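Local coordinates for endoglucanase (Ruminococcus champanellensis, PDB 6WQV), which probably hydrolyses internal beta-1,4 linkages of cellulose and related plant polysaccharides as a broad-specificity endoglucanase of glycoside hydrolase family 5, at residues A35-W40 with W80-G85; N122-P127 with A137-I142; D133-R138 with N186-T191. All blocks are in the same frame, centred on the assembly; numbering follows the deposited sequence.

Contact 1 (A35-W40 with W80-G85); sequences ATTTSW and WIDHTG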
loop_
_atom_site.group_PDB
_atom_site.type_symbol
_atom_site.label_atom_id
_atom_site.label_comp_id
_atom_site.label_asym_id
_atom_site.label_seq_id
_atom_site.Cartn_x
_atom_site.Cartn_y
_atom_site.Cartn_z
ATOM N N ALA A 35 5.055 11.583 0.333
ATOM C CA ALA A 35 6.302 12.293 0.101
ATOM C C ALA A 35 6.904 12.760 1.418
ATOM O O ALA A 35 6.204 13.274 2.297
ATOM C CB ALA A 35 6.056 13.488 -0.821
ATOM N N THR A 36 8.215 12.570 1.560
ATOM C CA THR A 36 8.952 13.016 2.732
ATOM C C THR A 36 9.913 14.138 2.363
ATOM O O THR A 36 10.353 14.257 1.214
ATOM C CB THR A 36 9.740 11.867 3.377
ATOM O OG1 THR A 36 10.650 11.300 2.423
ATOM C CG2 THR A 36 8.810 10.781 3.894
ATOM N N THR A 37 10.237 14.968 3.364
ATOM C CA THR A 37 11.173 16.082 3.235
ATOM C C THR A 37 12.174 16.061 4.382
ATOM O O THR A 37 12.846 17.066 4.641
ATOM C CB THR A 37 10.429 17.417 3.235
ATOM O OG1 THR A 37 9.768 17.596 4.495
ATOM C CG2 THR A 37 9.382 17.434 2.136
ATOM N N THR A 38 12.281 14.918 5.061
ATOM C CA THR A 38 12.948 14.847 6.355
ATOM C C THR A 38 14.378 15.365 6.310
ATOM O O THR A 38 14.853 15.951 7.290
ATOM C CB THR A 38 12.937 13.389 6.816
ATOM O OG1 THR A 38 11.661 12.798 6.519
ATOM C CG2 THR A 38 13.221 13.300 8.298
ATOM N N SER A 39 15.076 15.158 5.203
ATOM C CA SER A 39 16.502 15.450 5.149
ATOM C C SER A 39 16.820 16.905 4.833
ATOM O O SER A 39 18.004 17.258 4.800
ATOM C CB SER A 39 17.163 14.559 4.096
ATOM O OG SER A 39 16.685 14.894 2.802
ATOM N N TRP A 40 15.818 17.757 4.601
ATOM C CA TRP A 40 16.102 19.148 4.271
ATOM C C TRP A 40 15.053 20.126 4.795
ATOM O O TRP A 40 15.321 21.331 4.882
ATOM C CB TRP A 40 16.254 19.316 2.753
ATOM C CG TRP A 40 14.999 19.003 2.009
ATOM C CD1 TRP A 40 14.545 17.768 1.655
ATOM C CD2 TRP A 40 14.026 19.938 1.537
ATOM N NE1 TRP A 40 13.349 17.874 0.993
ATOM C CE2 TRP A 40 13.010 19.199 0.904
ATOM C CE3 TRP A 40 13.920 21.331 1.584
ATOM C CZ2 TRP A 40 11.900 19.802 0.325
ATOM C CZ3 TRP A 40 12.816 21.928 1.009
ATOM C CH2 TRP A 40 11.821 21.164 0.386
ATOM N N TRP A 80 3.737 9.891 7.803
ATOM C CA TRP A 80 3.397 10.720 8.950
ATOM C C TRP A 80 4.612 11.319 9.639
ATOM O O TRP A 80 4.458 12.263 10.419
ATOM C CB TRP A 80 2.596 9.877 9.951
ATOM C CG TRP A 80 1.360 9.248 9.349
ATOM C CD1 TRP A 80 1.291 8.078 8.645
ATOM C CD2 TRP A 80 0.018 9.768 9.396
ATOM N NE1 TRP A 80 -0.010 7.831 8.261
ATOM C CE2 TRP A 80 -0.804 8.853 8.704
ATOM C CE3 TRP A 80 -0.564 10.913 9.952
ATOM C CZ2 TRP A 80 -2.178 9.053 8.550
ATOM C CZ3 TRP A 80 -1.933 11.104 9.804
ATOM C CH2 TRP A 80 -2.723 10.175 9.117
ATOM N N ILE A 81 5.813 10.828 9.327
ATOM C CA ILE A 81 7.010 11.183 10.088
ATOM C C ILE A 81 7.222 12.696 10.158
ATOM O O ILE A 81 7.534 13.241 11.220
ATOM C CB ILE A 81 8.239 10.444 9.529
ATOM C CG1 ILE A 81 9.485 10.759 10.350
ATOM C CG2 ILE A 81 8.474 10.797 8.062
ATOM C CD1 ILE A 81 10.714 9.980 9.915
ATOM N N ASP A 82 7.083 13.397 9.030
ATOM C CA ASP A 82 7.360 14.832 9.044
ATOM C C ASP A 82 6.232 15.648 9.665
ATOM O O ASP A 82 6.326 16.884 9.701
ATOM C CB ASP A 82 7.650 15.356 7.637
ATOM C CG ASP A 82 8.800 14.642 6.978
ATOM O OD1 ASP A 82 9.829 14.391 7.647
ATOM O OD2 ASP A 82 8.667 14.329 5.776
ATOM N N HIS A 83 5.177 14.981 10.145
ATOM C CA HIS A 83 4.012 15.609 10.758
ATOM C C HIS A 83 3.752 15.067 12.156
ATOM O O HIS A 83 2.637 15.204 12.669
ATOM C CB HIS A 83 2.782 15.371 9.878
ATOM C CG HIS A 83 3.066 15.550 8.423
ATOM N ND1 HIS A 83 3.081 16.788 7.820
ATOM C CD2 HIS A 83 3.424 14.657 7.468
ATOM C CE1 HIS A 83 3.406 16.650 6.547
ATOM N NE2 HIS A 83 3.608 15.368 6.306
ATOM N N THR A 84 4.749 14.433 12.763
ATOM C CA THR A 84 4.622 13.793 14.066
ATOM C C THR A 84 5.519 14.511 15.065
ATOM O O THR A 84 6.699 14.748 14.786
ATOM C CB THR A 84 5.040 12.322 13.971
ATOM O OG1 THR A 84 4.208 11.617 13.043
ATOM C CG2 THR A 84 4.937 11.636 15.324
ATOM N N GLY A 85 4.964 14.835 16.233
ATOM C CA GLY A 85 5.696 15.519 17.276
ATOM C C GLY A 85 6.605 14.594 18.066
ATOM O O GLY A 85 6.781 13.415 17.755
HETATM O O HOH W 1 4.161 13.533 4.189
HETATM O O HOH W 2 6.797 15.556 4.041
#
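Ile81 opens the approach of the 80-85 loop to the 35-40 loop: its CG2 methyl rests against CG2 of Thr36 at 4.2 Å and faces the hydroxyl of Thr38. Asp82, next in the chain and part of a short 3-10 turn, illustrates how one buried carboxylate can tie two loops together. A chi1 of -57° carries the carboxylate toward Thr37 and Thr38, where the two oxygens divide the work. OD1 takes the hydroxyl of Thr38 on its syn lone pair, OG1 to OD1 2.7 Å. OD2 receives the backbone N of Thr37 at 2.9 Å along a nearly straight bond (167°), although the donor stands 38° out of the carboxylate plane; the hydroxyl of Thr37, by contrast, turns to the carbonyl of Leu41. A water lies between OD2 of Asp82 and O of Ala35, close enough to bond to each. At His83, NE2 meets a second water in the ring plane, which is also within bonding distance of O of Ala35. In this TIM barrel the two loops follow adjacent parallel strands, 26-29 and 73-76. Trp53 lies against Ala35 and Thr36, the ring of Trp96 from helix 94-108 stacks on His83, and Arg138 of helix 129-149 touches Ile81.

Contact 2 (N122-P127 with A137-I142); sequences NDWLIP and ARLDAI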
loop_
_atom_site.group_PDB
_atom_site.type_symbol
_atom_site.label_atom_id
_atom_site.label_comp_id
_atom_site.label_asym_id
_atom_site.label_seq_id
_atom_site.Cartn_x
_atom_site.Cartn_y
_atom_site.Cartn_z
ATOM N N ASN A 122 10.548 4.607 7.755
ATOM C CA ASN A 122 11.695 3.770 8.084
ATOM C C ASN A 122 12.787 4.494 8.864
ATOM O O ASN A 122 13.668 3.818 9.410
ATOM C CB ASN A 122 12.253 3.174 6.791
ATOM C CG ASN A 122 11.157 2.669 5.862
ATOM O OD1 ASN A 122 10.862 3.286 4.838
ATOM N ND2 ASN A 122 10.549 1.546 6.218
ATOM N N ASP A 123 12.761 5.828 8.956
ATOM C CA ASP A 123 13.779 6.502 9.759
ATOM C C ASP A 123 13.647 6.106 11.222
ATOM O O ASP A 123 14.648 6.055 11.942
ATOM C CB ASP A 123 13.717 8.021 9.627
ATOM C CG ASP A 123 14.417 8.531 8.382
ATOM O OD1 ASP A 123 14.958 7.707 7.614
ATOM O OD2 ASP A 123 14.423 9.765 8.166
ATOM N N TRP A 124 12.419 5.825 11.681
ATOM C CA TRP A 124 12.200 5.338 13.041
ATOM C C TRP A 124 11.673 3.910 13.120
ATOM O O TRP A 124 11.898 3.250 14.135
ATOM C CB TRP A 124 11.228 6.249 13.812
ATOM C CG TRP A 124 9.842 6.310 13.230
ATOM C CD1 TRP A 124 9.396 7.199 12.300
ATOM C CD2 TRP A 124 8.717 5.464 13.542
ATOM N NE1 TRP A 124 8.082 6.958 12.005
ATOM C CE2 TRP A 124 7.638 5.898 12.752
ATOM C CE3 TRP A 124 8.525 4.375 14.404
ATOM C CZ2 TRP A 124 6.382 5.294 12.795
ATOM C CZ3 TRP A 124 7.274 3.776 14.448
ATOM C CH2 TRP A 124 6.220 4.239 13.651
ATOM N N LEU A 125 11.015 3.408 12.070
ATOM C CA LEU A 125 10.388 2.081 12.076
ATOM C C LEU A 125 11.444 1.015 11.772
ATOM O O LEU A 125 11.478 0.391 10.707
ATOM C CB LEU A 125 9.242 2.047 11.071
ATOM C CG LEU A 125 8.325 0.825 11.071
ATOM C CD1 LEU A 125 7.413 0.848 12.294
ATOM C CD2 LEU A 125 7.489 0.729 9.792
ATOM N N ILE A 126 12.322 0.816 12.745
ATOM C CA ILE A 126 13.525 0.003 12.592
ATOM C C ILE A 126 13.288 -1.383 13.193
ATOM O O ILE A 126 13.038 -1.491 14.403
ATOM C CB ILE A 126 14.719 0.692 13.269
ATOM C CG1 ILE A 126 14.996 2.041 12.598
ATOM C CG2 ILE A 126 15.951 -0.208 13.269
ATOM C CD1 ILE A 126 15.830 2.975 13.459
ATOM N N PRO A 127 13.412 -2.467 12.408
ATOM C CA PRO A 127 13.117 -3.813 12.954
ATOM C C PRO A 127 14.331 -4.505 13.570
ATOM O O PRO A 127 14.930 -5.435 13.009
ATOM C CB PRO A 127 12.603 -4.565 11.728
ATOM C CG PRO A 127 13.413 -3.959 10.587
ATOM C CD PRO A 127 13.604 -2.496 10.942
ATOM N N ALA A 137 6.008 1.424 20.989
ATOM C CA ALA A 137 5.350 2.543 21.663
ATOM C C ALA A 137 4.914 3.616 20.667
ATOM O O ALA A 137 3.804 4.155 20.770
ATOM C CB ALA A 137 6.280 3.144 22.716
ATOM N N ARG A 138 5.773 3.943 19.697
ATOM C CA ARG A 138 5.426 4.966 18.715
ATOM C C ARG A 138 4.323 4.481 17.790
ATOM O O ARG A 138 3.391 5.232 17.473
ATOM C CB ARG A 138 6.674 5.361 17.927
ATOM C CG ARG A 138 6.429 6.411 16.863
ATOM C CD ARG A 138 7.703 7.109 16.441
ATOM N NE ARG A 138 7.451 8.043 15.342
ATOM C CZ ARG A 138 8.270 9.023 14.987
ATOM N NH1 ARG A 138 9.406 9.213 15.638
ATOM N NH2 ARG A 138 7.952 9.823 13.972
ATOM N N LEU A 139 4.393 3.221 17.360
ATOM C CA LEU A 139 3.325 2.652 16.547
ATOM C C LEU A 139 1.986 2.756 17.254
ATOM O O LEU A 139 0.972 3.117 16.650
ATOM C CB LEU A 139 3.627 1.183 16.273
ATOM C CG LEU A 139 4.466 0.847 15.050
ATOM C CD1 LEU A 139 4.830 -0.621 15.096
ATOM C CD2 LEU A 139 3.700 1.189 13.787
ATOM N N ASP A 140 1.954 2.396 18.535
ATOM C CA ASP A 140 0.706 2.478 19.275
ATOM C C ASP A 140 0.233 3.923 19.385
ATOM O O ASP A 140 -0.956 4.209 19.200
ATOM C CB ASP A 140 0.882 1.838 20.644
ATOM C CG ASP A 140 -0.292 2.075 21.534
ATOM O OD1 ASP A 140 -1.378 1.523 21.250
ATOM O OD2 ASP A 140 -0.144 2.842 22.500
ATOM N N ALA A 141 1.155 4.852 19.643
ATOM C CA ALA A 141 0.763 6.248 19.794
ATOM C C ALA A 141 0.159 6.808 18.512
ATOM O O ALA A 141 -0.861 7.509 18.554
ATOM C CB ALA A 141 1.958 7.099 20.234
ATOM N N ILE A 142 0.773 6.510 17.364
ATOM C CA ILE A 142 0.261 7.088 16.127
ATOM C C ILE A 142 -0.985 6.348 15.645
ATOM O O ILE A 142 -1.939 6.974 15.177
ATOM C CB ILE A 142 1.339 7.229 15.031
ATOM C CG1 ILE A 142 1.862 5.887 14.530
ATOM C CG2 ILE A 142 2.491 8.104 15.520
ATOM C CD1 ILE A 142 2.691 6.048 13.249
#
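A cation-pi stack between Trp124 and Arg138 fastens the loop after barrel strand 113-117 to helix 129-149, the helix that follows it in the beta/alpha order of the TIM barrel. The guanidinium lies flat over one face of the indole, the planes 12° apart, with CZ of Arg138 3.5 Å from the centroid of the five-membered ring of Trp124. CD of the same arginine makes a CH-pi contact with the six-membered ring, 3.6 Å from its centroid. Such double coverage follows from the extended arginine: with CG anti to the backbone N (chi1 179°) and the chain straight to NE, the methylenes and the charged end run together across the indole. Leu139 meets the indole differently, bringing CD2 to CH2 of Trp124 at the ring edge, 4.0 Å away, and touching CD1 of Leu125 as well. From one turn further along the helix, CD1 of Ile142 reaches CZ2 of Trp124 at 3.8 Å. The indole NE1 donates to Glu121. With no hydrogen bond between the two segments, cation-pi attraction and dispersion hold the guanidinium against the ring, while Glu121 probably helps fix the rotation of the indole and may add to the negative potential felt by the arginine.

Contact 3 (D133-R138 with N186-T191); sequences DSVNAR and NSYNQT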
loop_
_atom_site.group_PDB
_atom_site.type_symbol
_atom_site.label_atom_id
_atom_site.label_comp_id
_atom_site.label_asym_id
_atom_site.label_seq_id
_atom_site.Cartn_x
_atom_site.Cartn_y
_atom_site.Cartn_z
ATOM N N ASP A 133 11.090 -1.906 21.550
ATOM C CA ASP A 133 10.179 -1.324 22.532
ATOM C C ASP A 133 9.802 0.105 22.148
ATOM O O ASP A 133 8.631 0.493 22.239
ATOM C CB ASP A 133 10.802 -1.359 23.928
ATOM C CG ASP A 133 10.913 -2.764 24.492
ATOM O OD1 ASP A 133 10.304 -3.698 23.927
ATOM O OD2 ASP A 133 11.616 -2.927 25.510
ATOM N N SER A 134 10.789 0.899 21.721
ATOM C CA SER A 134 10.533 2.277 21.311
ATOM C C SER A 134 9.603 2.321 20.109
ATOM O O SER A 134 8.669 3.133 20.058
ATOM C CB SER A 134 11.867 2.946 20.976
ATOM O OG SER A 134 11.704 4.256 20.458
ATOM N N VAL A 135 9.836 1.445 19.133
ATOM C CA VAL A 135 9.018 1.452 17.926
ATOM C C VAL A 135 7.594 1.020 18.238
ATOM O O VAL A 135 6.627 1.617 17.746
ATOM C CB VAL A 135 9.670 0.572 16.845
ATOM C CG1 VAL A 135 8.750 0.446 15.650
ATOM C CG2 VAL A 135 11.015 1.149 16.435
ATOM N N ASN A 136 7.432 -0.023 19.057
ATOM C CA ASN A 136 6.085 -0.451 19.420
ATOM C C ASN A 136 5.329 0.666 20.126
ATOM O O ASN A 136 4.129 0.858 19.887
ATOM C CB ASN A 136 6.140 -1.716 20.278
ATOM C CG ASN A 136 6.125 -2.983 19.449
ATOM O OD1 ASN A 136 5.448 -3.066 18.425
ATOM N ND2 ASN A 136 6.866 -3.987 19.897
ATOM N N ALA A 137 6.008 1.424 20.989
ATOM C CA ALA A 137 5.350 2.543 21.663
ATOM C C ALA A 137 4.914 3.616 20.667
ATOM O O ALA A 137 3.804 4.155 20.770
ATOM C CB ALA A 137 6.280 3.144 22.716
ATOM N N ARG A 138 5.773 3.943 19.697
ATOM C CA ARG A 138 5.426 4.966 18.715
ATOM C C ARG A 138 4.323 4.481 17.790
ATOM O O ARG A 138 3.391 5.232 17.473
ATOM C CB ARG A 138 6.674 5.361 17.927
ATOM C CG ARG A 138 6.429 6.411 16.863
ATOM C CD ARG A 138 7.703 7.109 16.441
ATOM N NE ARG A 138 7.451 8.043 15.342
ATOM C CZ ARG A 138 8.270 9.023 14.987
ATOM N NH1 ARG A 138 9.406 9.213 15.638
ATOM N NH2 ARG A 138 7.952 9.823 13.972
ATOM N N ASN A 186 6.884 -9.126 13.185
ATOM C CA ASN A 186 5.681 -9.776 13.694
ATOM C C ASN A 186 5.150 -9.057 14.933
ATOM O O ASN A 186 3.935 -8.943 15.120
ATOM C CB ASN A 186 5.937 -11.250 13.997
ATOM C CG ASN A 186 6.210 -12.066 12.750
ATOM O OD1 ASN A 186 5.699 -11.765 11.668
ATOM N ND2 ASN A 186 7.017 -13.109 12.895
ATOM N N SER A 187 6.050 -8.594 15.808
ATOM C CA SER A 187 5.627 -7.825 16.974
ATOM C C SER A 187 4.959 -6.518 16.563
ATOM O O SER A 187 3.931 -6.130 17.131
ATOM C CB SER A 187 6.837 -7.540 17.866
ATOM O OG SER A 187 6.485 -6.772 19.003
ATOM N N TYR A 188 5.540 -5.822 15.584
ATOM C CA TYR A 188 4.975 -4.551 15.140
ATOM C C TYR A 188 3.581 -4.740 14.548
ATOM O O TYR A 188 2.671 -3.948 14.826
ATOM C CB TYR A 188 5.903 -3.896 14.113
ATOM C CG TYR A 188 7.274 -3.462 14.618
ATOM C CD1 TYR A 188 7.563 -3.372 15.976
ATOM C CD2 TYR A 188 8.284 -3.136 13.719
ATOM C CE1 TYR A 188 8.827 -2.967 16.421
ATOM C CE2 TYR A 188 9.544 -2.723 14.155
ATOM C CZ TYR A 188 9.807 -2.642 15.505
ATOM O OH TYR A 188 11.047 -2.252 15.960
ATOM N N ASN A 189 3.391 -5.779 13.725
ATOM C CA ASN A 189 2.059 -6.031 13.181
ATOM C C ASN A 189 1.070 -6.367 14.293
ATOM O O ASN A 189 -0.094 -5.942 14.248
ATOM C CB ASN A 189 2.095 -7.157 12.145
ATOM C CG ASN A 189 2.557 -6.689 10.787
ATOM O OD1 ASN A 189 2.342 -5.537 10.412
ATOM N ND2 ASN A 189 3.190 -7.583 10.037
ATOM N N GLN A 190 1.510 -7.141 15.294
ATOM C CA GLN A 190 0.631 -7.485 16.408
ATOM C C GLN A 190 0.230 -6.238 17.187
ATOM O O GLN A 190 -0.939 -6.072 17.562
ATOM C CB GLN A 190 1.315 -8.496 17.329
ATOM C CG GLN A 190 0.428 -8.962 18.461
ATOM C CD GLN A 190 -0.746 -9.791 17.970
ATOM O OE1 GLN A 190 -0.579 -10.938 17.553
ATOM N NE2 GLN A 190 -1.942 -9.204 18.005
ATOM N N THR A 191 1.182 -5.337 17.430
ATOM C CA THR A 191 0.859 -4.091 18.119
ATOM C C THR A 191 -0.172 -3.289 17.343
ATOM O O THR A 191 -1.131 -2.764 17.917
ATOM C CB THR A 191 2.133 -3.272 18.317
ATOM O OG1 THR A 191 3.014 -3.991 19.188
ATOM C CG2 THR A 191 1.821 -1.917 18.919
#
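ND2 of Asn136 donates to OG of Ser187 at 2.9 Å, a fairly straight bond (157°) with the oxygen close to the amide plane. Two outer helices of the TIM barrel meet here, 129-149 and 179-197; their short segments run nearly parallel, at 23°, with axes 9.7 Å apart. At the other end of the amide, OD1 of Asn136 lies 2.7 Å from OG1 of Thr191, a probable hydrogen bond whose proton has a second acceptor within reach. Ser187 and Thr191 sit one helical turn apart on the same flank, a spacing that one asparagine amide can span, its donor bonding to Ser187 and its acceptor probably engaging the Thr191 hydroxyl. In this position the amide stands almost perpendicular to the ring of Tyr188, the planes 85° apart, and OD1 lies at the ring edge. Val135 covers a face of that ring instead. Its first torsion swings CG1 away from the backbone N and over the aromatic carbons, where the methyl makes a CH-pi contact 3.5 Å from the centroid of the Tyr188 ring. OH of Tyr188, bonded to the carbonyl of Ile126, sits 3.3 Å from CB of Val135.

The three contacts run from the packing of two outer helices (contact 3), through a loop-helix stack (contact 2), to a pair of loops near the bound glycan (contact 1). Contacts 2 and 3 share Ala137 and Arg138 on helix 129-149, their centres 7 Å apart, and CD1 of Leu125 packs on CG1 of Val135 at 3.6 Å. Contact 1, centred 13 Å from contact 2, meets it through the 122-127 loop, where CD1 of Ile81 packs on CB of Asp123 at 3.6 Å. Contact 1 comes closer to the bound sugar, the side chain of Thr36 lying about 7 Å from a glucose unit, whereas the side chain of Leu125 in contact 2 is about 11 Å from one. Trp53, beside contact 1, is one of the residues lining the glycan pocket.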